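Side-chain contacts in putative acyl-CoA N-acyltransferase (PDB 3LOD), which probably transfers an acyl group from acyl-coenzyme A to an acceptor amine: residues Thr7-Ala10 / Glu15-Ala18; Phe74-Arg79 / Cys135-Tyr140; Lys94-Leu99 / Ile123-Arg128; Asp24-Thr29 / Ile117-Ala122; Gly65-Ser70 / Ala101-Arg106. All coordinates share one frame; numbering follows the deposited sequence.

The five interactions tie the helices and one long loop of a GNAT-type domain to its mixed sheet and to each other. Interaction 1 closes first along the chain, within the opening strand and helix. Interactions 2 and 5 have adjacent antiparallel strands, 74-82 and 61-69, and their centres lie about 13 Å apart. Interactions 3 and 5 share helix 91-104, with centres about 14 Å apart, while interaction 3 is nested in the loop closed by interaction 2. Interaction 4 uses helices 14-26 and 120-128 and sits about 23 Å, centre to centre, from interaction 5. A salt bridge, R79 to D24, joins interactions 2 and 4, knitting distant sequence into one compact domain.

Interaction 1 (Thr7-Ala10 / Glu15-Ala18); sequences TDIA and EFIA
I9 lays its CD1 methyl against the ring of F16, reaching CD2 at 3.2 Å and CE2 at 3.5 Å, though the exact closeness is doubtful in a model of this resolution. The methyl arrives obliquely, and the two side chains run at about a right angle, so one branch tip of the isoleucine does nearly all the touching. F16 is placed for this by its first torsion: CG stands anti to the backbone N (chi1 -171°), which swings the ring off the helix toward the strand end. At the root of the same side chain, A10 O lies 3.6 Å from F16 CB, a packing contact of a carbonyl with carbon. A branched aliphatic suits position 9, because it can pack beside a ring while also resting on A51 and A53 of the next strand; a large aromatic suits position 16, where it reaches from the helix to P11 and L41 as well. E15, next to it, turns to other work and makes a salt bridge to R55. The contact packs the start of helix 14-26 against the residues that follow edge strand 5-8, a short strand-to-helix connection of the kind that opens the GNAT fold.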
# COMPACT_ATOMS: atom_id res chain seq x y z
N THR A 7 -2.06 -2.05 12.80
CA THR A 7 -0.92 -1.72 13.66
C THR A 7 0.28 -1.47 12.82
O THR A 7 0.36 -2.00 11.72
CB THR A 7 -0.51 -2.91 14.58
OG1 THR A 7 0.03 -3.99 13.78
CG2 THR A 7 -1.66 -3.39 15.48
N ASP A 8 1.24 -0.75 13.38
CA ASP A 8 2.54 -0.63 12.74
C ASP A 8 3.12 -2.03 12.54
O ASP A 8 2.75 -2.95 13.27
CB ASP A 8 3.48 0.21 13.62
CG ASP A 8 3.36 1.73 13.37
OD1 ASP A 8 2.78 2.13 12.34
OD2 ASP A 8 3.86 2.53 14.21
N ILE A 9 3.98 -2.19 11.52
CA ILE A 9 4.91 -3.32 11.42
C ILE A 9 6.26 -2.88 10.85
O ILE A 9 6.35 -2.04 9.95
CB ILE A 9 4.43 -4.53 10.50
CG1 ILE A 9 3.36 -4.12 9.55
CG2 ILE A 9 4.11 -5.90 11.23
CD1 ILE A 9 3.99 -3.60 8.37
N ALA A 10 7.30 -3.50 11.38
CA ALA A 10 8.64 -3.50 10.79
C ALA A 10 8.55 -4.20 9.41
O ALA A 10 8.01 -5.30 9.31
CB ALA A 10 9.66 -4.25 11.75
N GLU A 15 6.31 -11.71 9.41
CA GLU A 15 4.93 -11.68 8.97
C GLU A 15 4.74 -10.74 7.76
O GLU A 15 3.89 -11.00 6.89
CB GLU A 15 4.03 -11.24 10.12
CG GLU A 15 3.38 -12.36 10.90
CD GLU A 15 2.42 -11.80 11.92
OE1 GLU A 15 2.88 -10.97 12.76
OE2 GLU A 15 1.22 -12.16 11.86
N PHE A 16 5.55 -9.68 7.70
CA PHE A 16 5.44 -8.68 6.62
C PHE A 16 6.01 -9.30 5.37
O PHE A 16 5.37 -9.28 4.30
CB PHE A 16 6.27 -7.45 6.93
CG PHE A 16 6.04 -6.32 5.95
CD1 PHE A 16 7.01 -5.97 5.02
CD2 PHE A 16 4.83 -5.61 5.96
CE1 PHE A 16 6.78 -4.94 4.15
CE2 PHE A 16 4.59 -4.60 5.11
CZ PHE A 16 5.58 -4.25 4.20
N ILE A 17 7.19 -9.88 5.56
CA ILE A 17 7.88 -10.56 4.51
C ILE A 17 7.00 -11.63 3.91
O ILE A 17 6.94 -11.77 2.69
CB ILE A 17 9.24 -11.09 4.97
CG1 ILE A 17 10.16 -9.88 5.25
CG2 ILE A 17 9.82 -12.03 3.93
CD1 ILE A 17 11.48 -10.24 5.98
N ALA A 18 6.23 -12.33 4.73
CA ALA A 18 5.35 -13.41 4.20
C ALA A 18 4.22 -12.89 3.32
O ALA A 18 3.95 -13.46 2.22
CB ALA A 18 4.81 -14.33 5.32

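Interaction 2 (Phe74-Arg79 / Cys135-Tyr140); sequences FGEMKR and CAFAPY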
# COMPACT_ATOMS: atom_id res chain seq x y z
N PHE A 74 5.62 14.39 -1.17
CA PHE A 74 5.02 13.24 -1.84
C PHE A 74 5.28 11.97 -1.04
O PHE A 74 6.22 11.90 -0.25
CB PHE A 74 5.55 13.09 -3.26
CG PHE A 74 5.18 14.24 -4.14
CD1 PHE A 74 5.95 15.40 -4.15
CD2 PHE A 74 4.00 14.23 -4.85
CE1 PHE A 74 5.60 16.50 -4.91
CE2 PHE A 74 3.65 15.35 -5.63
CZ PHE A 74 4.44 16.47 -5.64
N GLY A 75 4.41 10.99 -1.22
CA GLY A 75 4.50 9.70 -0.57
C GLY A 75 4.22 8.71 -1.69
O GLY A 75 3.35 8.95 -2.56
N GLU A 76 4.97 7.61 -1.72
CA GLU A 76 4.60 6.60 -2.66
C GLU A 76 4.02 5.41 -1.89
O GLU A 76 4.68 4.88 -0.97
CB GLU A 76 5.78 6.19 -3.50
CG GLU A 76 5.40 5.06 -4.36
CD GLU A 76 6.52 4.53 -5.20
OE1 GLU A 76 7.62 5.17 -5.30
OE2 GLU A 76 6.27 3.48 -5.81
N MET A 77 2.82 4.99 -2.28
CA MET A 77 2.11 3.79 -1.73
C MET A 77 2.49 2.51 -2.49
O MET A 77 2.42 2.43 -3.75
CB MET A 77 0.59 3.93 -1.77
CG MET A 77 -0.07 2.87 -0.94
SD MET A 77 -1.78 3.18 -0.46
CE MET A 77 -1.57 4.59 0.50
N LYS A 78 2.90 1.50 -1.74
CA LYS A 78 3.34 0.29 -2.38
C LYS A 78 3.23 -0.85 -1.41
O LYS A 78 2.94 -0.67 -0.18
CB LYS A 78 4.76 0.46 -2.89
CG LYS A 78 5.83 0.54 -1.84
CD LYS A 78 7.10 1.26 -2.33
CE LYS A 78 7.90 0.50 -3.41
NZ LYS A 78 9.21 1.27 -3.69
N ARG A 79 3.42 -2.04 -1.96
CA ARG A 79 3.36 -3.28 -1.22
C ARG A 79 2.08 -3.50 -0.49
O ARG A 79 2.11 -4.02 0.61
CB ARG A 79 4.51 -3.42 -0.21
CG ARG A 79 5.93 -3.20 -0.73
CD ARG A 79 6.20 -3.86 -2.08
NE ARG A 79 7.47 -4.56 -2.09
CZ ARG A 79 7.65 -5.66 -2.81
NH1 ARG A 79 8.82 -6.32 -2.78
NH2 ARG A 79 6.61 -6.11 -3.55
N CYS A 135 0.39 10.13 -15.40
CA CYS A 135 1.61 9.65 -16.07
C CYS A 135 2.62 9.13 -15.08
O CYS A 135 2.55 9.45 -13.90
CB CYS A 135 2.31 10.82 -16.80
SG CYS A 135 1.24 12.12 -17.31
N ALA A 136 3.61 8.40 -15.60
CA ALA A 136 4.86 8.08 -14.89
C ALA A 136 5.41 9.20 -14.01
O ALA A 136 5.32 10.36 -14.38
CB ALA A 136 5.91 7.68 -15.91
N PHE A 137 5.96 8.85 -12.85
CA PHE A 137 6.68 9.79 -11.97
C PHE A 137 7.96 9.10 -11.55
O PHE A 137 8.04 7.88 -11.60
CB PHE A 137 5.85 10.18 -10.74
CG PHE A 137 5.19 9.00 -9.99
CD1 PHE A 137 3.93 8.60 -10.31
CD2 PHE A 137 5.82 8.36 -8.96
CE1 PHE A 137 3.31 7.53 -9.64
CE2 PHE A 137 5.22 7.28 -8.30
CZ PHE A 137 3.97 6.87 -8.63
N ALA A 138 8.96 9.87 -11.13
CA ALA A 138 10.22 9.30 -10.68
C ALA A 138 9.87 8.28 -9.63
O ALA A 138 8.93 8.49 -8.89
CB ALA A 138 11.14 10.42 -10.09
N PRO A 139 10.59 7.13 -9.58
CA PRO A 139 11.64 6.76 -10.52
C PRO A 139 11.15 5.79 -11.60
O PRO A 139 11.89 4.89 -11.97
CB PRO A 139 12.65 6.04 -9.61
CG PRO A 139 11.77 5.30 -8.63
CD PRO A 139 10.50 6.16 -8.47
N TYR A 140 9.93 5.95 -12.11
CA TYR A 140 9.45 5.04 -13.14
C TYR A 140 9.46 5.72 -14.48
O TYR A 140 9.19 6.91 -14.57
CB TYR A 140 8.06 4.49 -12.85
CG TYR A 140 7.90 3.77 -11.51
CD1 TYR A 140 8.56 2.55 -11.24
CD2 TYR A 140 7.08 4.31 -10.52
CE1 TYR A 140 8.40 1.91 -9.99
CE2 TYR A 140 6.93 3.68 -9.30
CZ TYR A 140 7.58 2.49 -9.04
OH TYR A 140 7.40 1.93 -7.82
O HOH W 1 8.59 7.60 -6.05
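Y140 OH donates to E76 OE2 at 2.8 Å, the one direct hydrogen bond between the two segments. The acceptor uses its syn lone pair, on the side of the other oxygen, and OE2 lies in the plane of the phenol ring at its edge. The carboxylate plane is turned 73° from that ring, while the two side chains come from opposite directions. E76 reaches so far because CG is anti to the backbone N (chi1 174°) and the chain stays extended beyond it. The second oxygen is held too: a water donates to E76 OE1 at 2.7 Å and to A138 O at 3.0 Å, bridging the strand to the loop backbone. With both oxygens engaged, the carboxylate is restrained from rotating. E76 belongs to strand 74-82, which in the GNAT fold is a central strand running parallel to strand 110-116, and its backbone pairs with V68 on the other side. The loop it meets lies between strands 132-134 and 146-152. There a cis peptide precedes P139, and Y140 N bonds to F137 O at 2.7 Å, closing a tight turn with the cis proline in its third place, as in type VI turns. Proline suits that place because its peptide bond adopts the cis form far more readily than others. F137, buried and meeting the ring of F148, presents its edge to the carboxylate, with CE2 4.3 Å from E76 CD. A tyrosine serves well at 140: its rigid ring spans the distance and carries a donor at the far end.

Interaction 3 (Lys94-Leu99 / Ile123-Arg128); sequences KLLAAL and IALYTR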
# COMPACT_ATOMS: atom_id res chain seq x y z
N LYS A 94 -10.12 -0.15 4.72
CA LYS A 94 -9.77 0.18 6.09
C LYS A 94 -8.29 0.54 6.17
O LYS A 94 -7.94 1.59 6.73
CB LYS A 94 -10.15 -0.97 7.02
CG LYS A 94 -9.86 -0.73 8.48
CD LYS A 94 -10.87 -1.47 9.44
CE LYS A 94 -10.49 -1.24 10.93
NZ LYS A 94 -11.63 -1.05 11.90
N LEU A 95 -7.47 -0.30 5.54
CA LEU A 95 -6.01 -0.14 5.49
C LEU A 95 -5.58 1.13 4.75
O LEU A 95 -4.83 1.95 5.27
CB LEU A 95 -5.35 -1.34 4.80
CG LEU A 95 -3.83 -1.32 4.56
CD1 LEU A 95 -3.02 -1.22 5.87
CD2 LEU A 95 -3.43 -2.59 3.80
N LEU A 96 -6.03 1.26 3.52
CA LEU A 96 -5.83 2.49 2.75
C LEU A 96 -6.09 3.76 3.57
O LEU A 96 -5.23 4.65 3.62
CB LEU A 96 -6.70 2.43 1.50
CG LEU A 96 -6.66 3.61 0.56
CD1 LEU A 96 -5.25 3.74 0.00
CD2 LEU A 96 -7.67 3.46 -0.58
N ALA A 97 -7.22 3.84 4.27
CA ALA A 97 -7.53 5.05 5.06
C ALA A 97 -6.52 5.25 6.18
O ALA A 97 -6.23 6.36 6.59
CB ALA A 97 -8.89 4.95 5.64
N ALA A 98 -5.98 4.14 6.67
CA ALA A 98 -5.10 4.19 7.81
C ALA A 98 -3.72 4.65 7.37
O ALA A 98 -3.01 5.33 8.14
CB ALA A 98 -5.03 2.84 8.48
N LEU A 99 -3.32 4.29 6.13
CA LEU A 99 -2.03 4.72 5.59
C LEU A 99 -2.09 6.21 5.24
O LEU A 99 -1.14 6.98 5.46
CB LEU A 99 -1.67 3.89 4.33
CG LEU A 99 -1.25 2.43 4.57
CD1 LEU A 99 -1.45 1.60 3.32
CD2 LEU A 99 0.19 2.36 4.99
N ILE A 123 -6.73 -1.74 -8.53
CA ILE A 123 -6.93 -0.54 -9.30
C ILE A 123 -8.32 0.01 -8.98
O ILE A 123 -8.50 1.22 -8.82
CB ILE A 123 -6.82 -0.80 -10.80
CG1 ILE A 123 -5.34 -0.89 -11.22
CG2 ILE A 123 -7.46 0.34 -11.56
CD1 ILE A 123 -5.13 -1.47 -12.64
N ALA A 124 -9.30 -0.89 -8.87
CA ALA A 124 -10.67 -0.47 -8.55
C ALA A 124 -10.77 0.06 -7.12
O ALA A 124 -11.52 0.98 -6.87
CB ALA A 124 -11.64 -1.57 -8.77
N LEU A 125 -10.03 -0.54 -6.19
CA LEU A 125 -10.06 -0.03 -4.83
C LEU A 125 -9.57 1.43 -4.81
O LEU A 125 -10.22 2.31 -4.23
CB LEU A 125 -9.21 -0.89 -3.92
CG LEU A 125 -8.85 -0.19 -2.61
CD1 LEU A 125 -10.07 -0.10 -1.74
CD2 LEU A 125 -7.84 -0.98 -1.89
N TYR A 126 -8.48 1.74 -5.50
CA TYR A 126 -8.00 3.09 -5.45
C TYR A 126 -8.96 4.04 -6.08
O TYR A 126 -9.15 5.12 -5.54
CB TYR A 126 -6.64 3.23 -6.10
CG TYR A 126 -5.62 2.30 -5.49
CD1 TYR A 126 -5.43 2.22 -4.09
CD2 TYR A 126 -4.83 1.52 -6.30
CE1 TYR A 126 -4.52 1.31 -3.53
CE2 TYR A 126 -3.89 0.63 -5.77
CZ TYR A 126 -3.74 0.53 -4.39
OH TYR A 126 -2.75 -0.37 -3.92
N THR A 127 -9.54 3.66 -7.22
CA THR A 127 -10.52 4.48 -7.96
C THR A 127 -11.74 4.80 -7.11
O THR A 127 -12.21 5.94 -7.10
CB THR A 127 -11.01 3.78 -9.26
OG1 THR A 127 -9.89 3.17 -9.91
CG2 THR A 127 -11.70 4.74 -10.22
N ARG A 128 -12.25 3.80 -6.38
CA ARG A 128 -13.37 3.97 -5.44
C ARG A 128 -13.03 4.98 -4.34
O ARG A 128 -13.95 5.49 -3.68
CB ARG A 128 -13.74 2.63 -4.78
CG ARG A 128 -14.89 1.85 -5.42
CD ARG A 128 -15.19 0.56 -4.65
NE ARG A 128 -14.33 -0.57 -5.05
CZ ARG A 128 -13.58 -1.34 -4.23
NH1 ARG A 128 -13.55 -1.15 -2.90
NH2 ARG A 128 -12.85 -2.31 -4.75
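L96 holds CG anti to the backbone N (chi1 179°), which projects its two methyls off helix 91-104 toward helix 120-128, while Y126 has CG anti to the carbonyl carbon instead (chi1 -56°), bringing its ring round to meet them. Of the two branches only CD2 of L96 reaches L125, at 4.3 Å from L125 CG. It is also 4.3 Å from Y126 CD1, at the edge of the ring and near its plane, and L96 CD1 lies almost as near the same CD1/CE1 side. The CD2 methyl thus rests in the notch formed by L125 and the rim of Y126. Leucine suits position 96 because its forked end can also touch N129 and Y131. Y126 turns its ring toward Y131, V80 and M149, joining the two helices to the sheet beneath. Helix 91-104 is the crossover between the parallel strands 74-82 and 110-116; helix 120-128 follows the second of these and leads on to strand 132-134. Across the buried contact carbon meets carbon at unstrained van der Waals distances. Such chemistry sets no preferred direction, and the two helices are held together here by complementary shape and the exclusion of water.

Interaction 4 (Asp24-Thr29 / Ile117-Ala122); sequences DAWQET and IHQHAA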
# COMPACT_ATOMS: atom_id res chain seq x y z
N ASP A 24 4.08 -11.09 -4.30
CA ASP A 24 4.98 -11.23 -5.41
C ASP A 24 4.76 -12.56 -6.11
O ASP A 24 5.00 -12.64 -7.33
CB ASP A 24 6.44 -11.16 -4.97
CG ASP A 24 6.92 -9.73 -4.69
OD1 ASP A 24 6.17 -8.72 -4.76
OD2 ASP A 24 8.13 -9.61 -4.39
N ALA A 25 4.34 -13.59 -5.36
CA ALA A 25 4.12 -14.93 -5.94
C ALA A 25 2.88 -14.89 -6.80
O ALA A 25 2.86 -15.47 -7.89
CB ALA A 25 4.00 -16.04 -4.87
N TRP A 26 1.85 -14.21 -6.32
CA TRP A 26 0.74 -13.88 -7.19
C TRP A 26 1.11 -12.99 -8.44
O TRP A 26 0.90 -13.43 -9.58
CB TRP A 26 -0.48 -13.40 -6.41
CG TRP A 26 -1.53 -13.02 -7.36
CD1 TRP A 26 -2.16 -13.85 -8.30
CD2 TRP A 26 -2.06 -11.71 -7.57
NE1 TRP A 26 -3.04 -13.11 -9.06
CE2 TRP A 26 -3.01 -11.80 -8.63
CE3 TRP A 26 -1.85 -10.47 -6.94
CZ2 TRP A 26 -3.73 -10.69 -9.09
CZ3 TRP A 26 -2.56 -9.38 -7.38
CH2 TRP A 26 -3.49 -9.49 -8.45
N GLN A 27 1.67 -11.78 -8.27
CA GLN A 27 2.15 -11.00 -9.46
C GLN A 27 2.92 -11.78 -10.55
O GLN A 27 3.20 -11.22 -11.61
CB GLN A 27 3.02 -9.82 -9.05
CG GLN A 27 2.30 -8.74 -8.29
CD GLN A 27 3.27 -7.72 -7.67
OE1 GLN A 27 4.49 -7.92 -7.67
NE2 GLN A 27 2.72 -6.63 -7.13
N GLU A 28 3.30 -13.04 -10.29
CA GLU A 28 4.02 -13.90 -11.25
C GLU A 28 3.05 -14.47 -12.32
O GLU A 28 3.48 -14.87 -13.41
CB GLU A 28 4.80 -15.02 -10.52
CG GLU A 28 6.28 -15.20 -10.93
CD GLU A 28 7.25 -14.08 -10.43
OE1 GLU A 28 8.47 -14.34 -10.36
OE2 GLU A 28 6.81 -12.93 -10.12
N THR A 29 1.75 -14.51 -11.96
CA THR A 29 0.60 -14.52 -12.93
C THR A 29 0.45 -13.10 -13.59
O THR A 29 0.76 -12.88 -14.79
CB THR A 29 -0.80 -14.89 -12.23
OG1 THR A 29 -0.61 -15.71 -11.04
CG2 THR A 29 -1.89 -15.52 -13.27
N ILE A 117 -1.20 -3.22 -14.86
CA ILE A 117 -2.57 -3.22 -15.41
C ILE A 117 -3.29 -4.49 -15.08
O ILE A 117 -4.50 -4.50 -15.12
CB ILE A 117 -2.67 -3.15 -16.95
CG1 ILE A 117 -1.47 -3.84 -17.64
CG2 ILE A 117 -3.04 -1.73 -17.42
CD1 ILE A 117 -1.62 -3.99 -19.19
N HIS A 118 -2.55 -5.57 -14.81
CA HIS A 118 -3.18 -6.80 -14.41
C HIS A 118 -3.89 -6.73 -13.06
O HIS A 118 -4.69 -7.62 -12.75
CB HIS A 118 -2.15 -7.94 -14.37
CG HIS A 118 -1.51 -8.25 -15.69
ND1 HIS A 118 -2.19 -8.19 -16.89
CD2 HIS A 118 -0.25 -8.66 -15.99
CE1 HIS A 118 -1.38 -8.55 -17.88
NE2 HIS A 118 -0.20 -8.85 -17.35
N GLN A 119 -3.62 -5.71 -12.25
CA GLN A 119 -4.09 -5.70 -10.87
C GLN A 119 -5.42 -4.98 -10.66
O GLN A 119 -5.50 -3.92 -10.00
CB GLN A 119 -2.99 -5.20 -9.96
CG GLN A 119 -1.87 -6.19 -9.97
CD GLN A 119 -0.70 -5.76 -9.14
OE1 GLN A 119 -0.73 -5.83 -7.89
NE2 GLN A 119 0.35 -5.29 -9.84
N HIS A 120 -6.45 -5.60 -11.20
CA HIS A 120 -7.78 -5.04 -11.31
C HIS A 120 -8.44 -4.74 -9.96
O HIS A 120 -9.07 -3.68 -9.80
CB HIS A 120 -8.67 -5.96 -12.17
CG HIS A 120 -8.18 -6.12 -13.58
ND1 HIS A 120 -7.61 -7.29 -14.04
CD2 HIS A 120 -8.14 -5.24 -14.62
CE1 HIS A 120 -7.25 -7.13 -15.31
NE2 HIS A 120 -7.57 -5.90 -15.68
N ALA A 121 -8.34 -5.65 -9.02
CA ALA A 121 -8.89 -5.41 -7.68
C ALA A 121 -8.30 -4.13 -7.05
O ALA A 121 -9.04 -3.29 -6.51
CB ALA A 121 -8.68 -6.59 -6.80
N ALA A 122 -6.99 -3.98 -7.15
CA ALA A 122 -6.33 -2.90 -6.48
C ALA A 122 -6.72 -1.67 -7.20
O ALA A 122 -7.00 -0.66 -6.58
CB ALA A 122 -4.85 -3.06 -6.57
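W26 and Q119 meet with their flat groups nearly perpendicular: the indole and amide planes are 83° apart. What approaches the indole is the aliphatic part of the glutamine, with Q119 CG 4.0 Å from W26 CH2, coming in obliquely. The tryptophan stretches its six-membered ring this far because CG stands anti to the backbone N (chi1 177°). A second amide, that of Q27, comes from the same helix end; its plane is turned 69° from that of Q119, and Q27 NE2 lies 4.1 Å from Q119 CD. Within its own segment, H120 has I117 O over one face of its imidazole, 3.4 Å above the plane and toward the rim. The residues suit these places: long, flexible glutamines can reach between the ends of two helices, and a broad indole offers carbon for Q119 to rest on. As modelled, W26 also opens a type I turn to T29, although T29 is poorly ordered. Q119 occupies the N-cap of helix 120-128, so the contact joins the end of helix 14-26 to the start of that helix at the surface of the GNAT domain. Next to it, D24 is tied to R79 by a salt bridge. Chemically this is a small, exposed contact: a glutamine methylene lies on indole carbon by van der Waals packing, and the two amide ends lie near each other at the surface.

Interaction 5 (Gly65-Ser70 / Ala101-Arg106); sequences GAIVLS and AKARQR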
# COMPACT_ATOMS: atom_id res chain seq x y z
N GLY A 65 0.49 -2.87 4.01
CA GLY A 65 0.86 -1.91 2.96
C GLY A 65 1.81 -0.87 3.51
O GLY A 65 2.07 -0.81 4.72
N ALA A 66 2.33 -0.02 2.62
CA ALA A 66 3.39 0.87 3.02
C ALA A 66 3.46 2.11 2.14
O ALA A 66 2.99 2.10 0.95
CB ALA A 66 4.71 0.17 2.99
N ILE A 67 4.01 3.16 2.73
CA ILE A 67 4.19 4.42 2.02
C ILE A 67 5.61 4.85 2.26
O ILE A 67 6.08 4.86 3.41
CB ILE A 67 3.25 5.51 2.57
CG1 ILE A 67 1.82 5.20 2.14
CG2 ILE A 67 3.68 6.91 2.08
CD1 ILE A 67 0.80 6.04 2.86
N VAL A 68 6.29 5.19 1.17
CA VAL A 68 7.63 5.74 1.21
C VAL A 68 7.51 7.23 0.96
O VAL A 68 7.02 7.62 -0.12
CB VAL A 68 8.47 5.18 0.08
CG1 VAL A 68 9.87 5.90 0.01
CG2 VAL A 68 8.60 3.66 0.23
N LEU A 69 7.94 8.04 1.95
CA LEU A 69 7.87 9.51 1.91
C LEU A 69 9.12 10.23 1.40
O LEU A 69 10.24 9.93 1.80
CB LEU A 69 7.64 10.05 3.30
CG LEU A 69 6.54 9.53 4.18
CD1 LEU A 69 6.94 9.91 5.60
CD2 LEU A 69 5.35 10.30 3.75
N SER A 70 8.92 11.25 0.57
CA SER A 70 10.00 12.00 -0.03
C SER A 70 10.12 13.31 0.73
O SER A 70 9.23 13.68 1.50
CB SER A 70 9.64 12.28 -1.47
OG SER A 70 8.95 13.53 -1.60
N ALA A 101 -4.08 8.29 6.76
CA ALA A 101 -4.04 9.08 8.02
C ALA A 101 -2.58 9.25 8.47
O ALA A 101 -2.15 10.36 8.82
CB ALA A 101 -4.96 8.52 9.15
N LYS A 102 -1.78 8.19 8.40
CA LYS A 102 -0.40 8.28 8.85
C LYS A 102 0.44 9.20 7.97
O LYS A 102 1.38 9.86 8.45
CB LYS A 102 0.23 6.89 9.10
CG LYS A 102 -0.33 6.32 10.41
CD LYS A 102 0.67 5.59 11.36
CE LYS A 102 1.77 6.50 11.93
NZ LYS A 102 2.67 5.80 12.95
N ALA A 103 0.09 9.27 6.69
CA ALA A 103 0.85 10.10 5.78
C ALA A 103 0.54 11.56 6.12
O ALA A 103 1.45 12.39 6.23
CB ALA A 103 0.52 9.77 4.33
N ARG A 104 -0.71 11.89 6.34
CA ARG A 104 -0.99 13.24 6.77
C ARG A 104 -0.20 13.63 8.00
O ARG A 104 0.28 14.75 8.06
CB ARG A 104 -2.46 13.46 7.05
CG ARG A 104 -3.28 13.53 5.83
CD ARG A 104 -4.76 13.88 6.15
NE ARG A 104 -5.56 13.34 5.04
CZ ARG A 104 -6.23 12.19 5.08
NH1 ARG A 104 -6.31 11.49 6.21
NH2 ARG A 104 -6.86 11.75 3.99
N GLN A 105 -0.06 12.77 8.99
CA GLN A 105 0.59 13.26 10.22
C GLN A 105 2.04 13.59 9.95
O GLN A 105 2.71 14.19 10.77
CB GLN A 105 0.53 12.22 11.33
CG GLN A 105 -0.81 12.11 11.99
CD GLN A 105 -1.09 10.67 12.49
OE1 GLN A 105 -0.20 10.00 13.07
NE2 GLN A 105 -2.32 10.18 12.25
N ARG A 106 2.50 13.19 8.79
CA ARG A 106 3.87 13.43 8.38
C ARG A 106 3.93 14.52 7.30
O ARG A 106 4.95 14.67 6.60
CB ARG A 106 4.48 12.10 7.94
CG ARG A 106 4.47 11.04 9.07
CD ARG A 106 5.59 11.29 10.08
NE ARG A 106 6.83 11.59 9.36
CZ ARG A 106 7.75 10.68 9.03
NH1 ARG A 106 7.61 9.38 9.38
NH2 ARG A 106 8.83 11.07 8.37
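L69 and R106 cross at about a right angle, the leucine's CD1 methyl pressing on one face of the guanidinium. It stands 3.5 Å above that plane and toward its rim, at 3.5 Å from R106 NH2 and 3.6 Å from R106 CZ. The arginine gets its flat end over the strand by folding: its chain bends at chi2 (-78°) and again at chi3 (-45°), which brings the guanidinium back over L69 CD1. The course of the backbone separately places R106 CB 4.0 Å from the same methyl. A planar cation suits this position because its faces are poor at hydrogen bonding and accept a methyl, while the N-H groups on the rim remain available for polar partners. R106 NH1 indeed bonds to Q47 O, which helps to hold the group there. Deeper in, strand 61-69 offers I67, two residues earlier and on the same side as L69. Its CD1 meets A103 CB at 4.0 Å, a contact of single methyl groups that packs helix 91-104 across the sheet, in the layered alpha/beta design of the GNAT fold; R106, just beyond the helix, extends this packing toward the strand's end. CG1 of I67 is anti to the carbonyl carbon (chi1 -71°), and the extended end beyond it reaches toward the helix. Alanine suits position 103 because its small side chain lets the helix settle close to the strand, and A103 rests on C108 and L153 as well. I67 touches M77 of the adjoining strand.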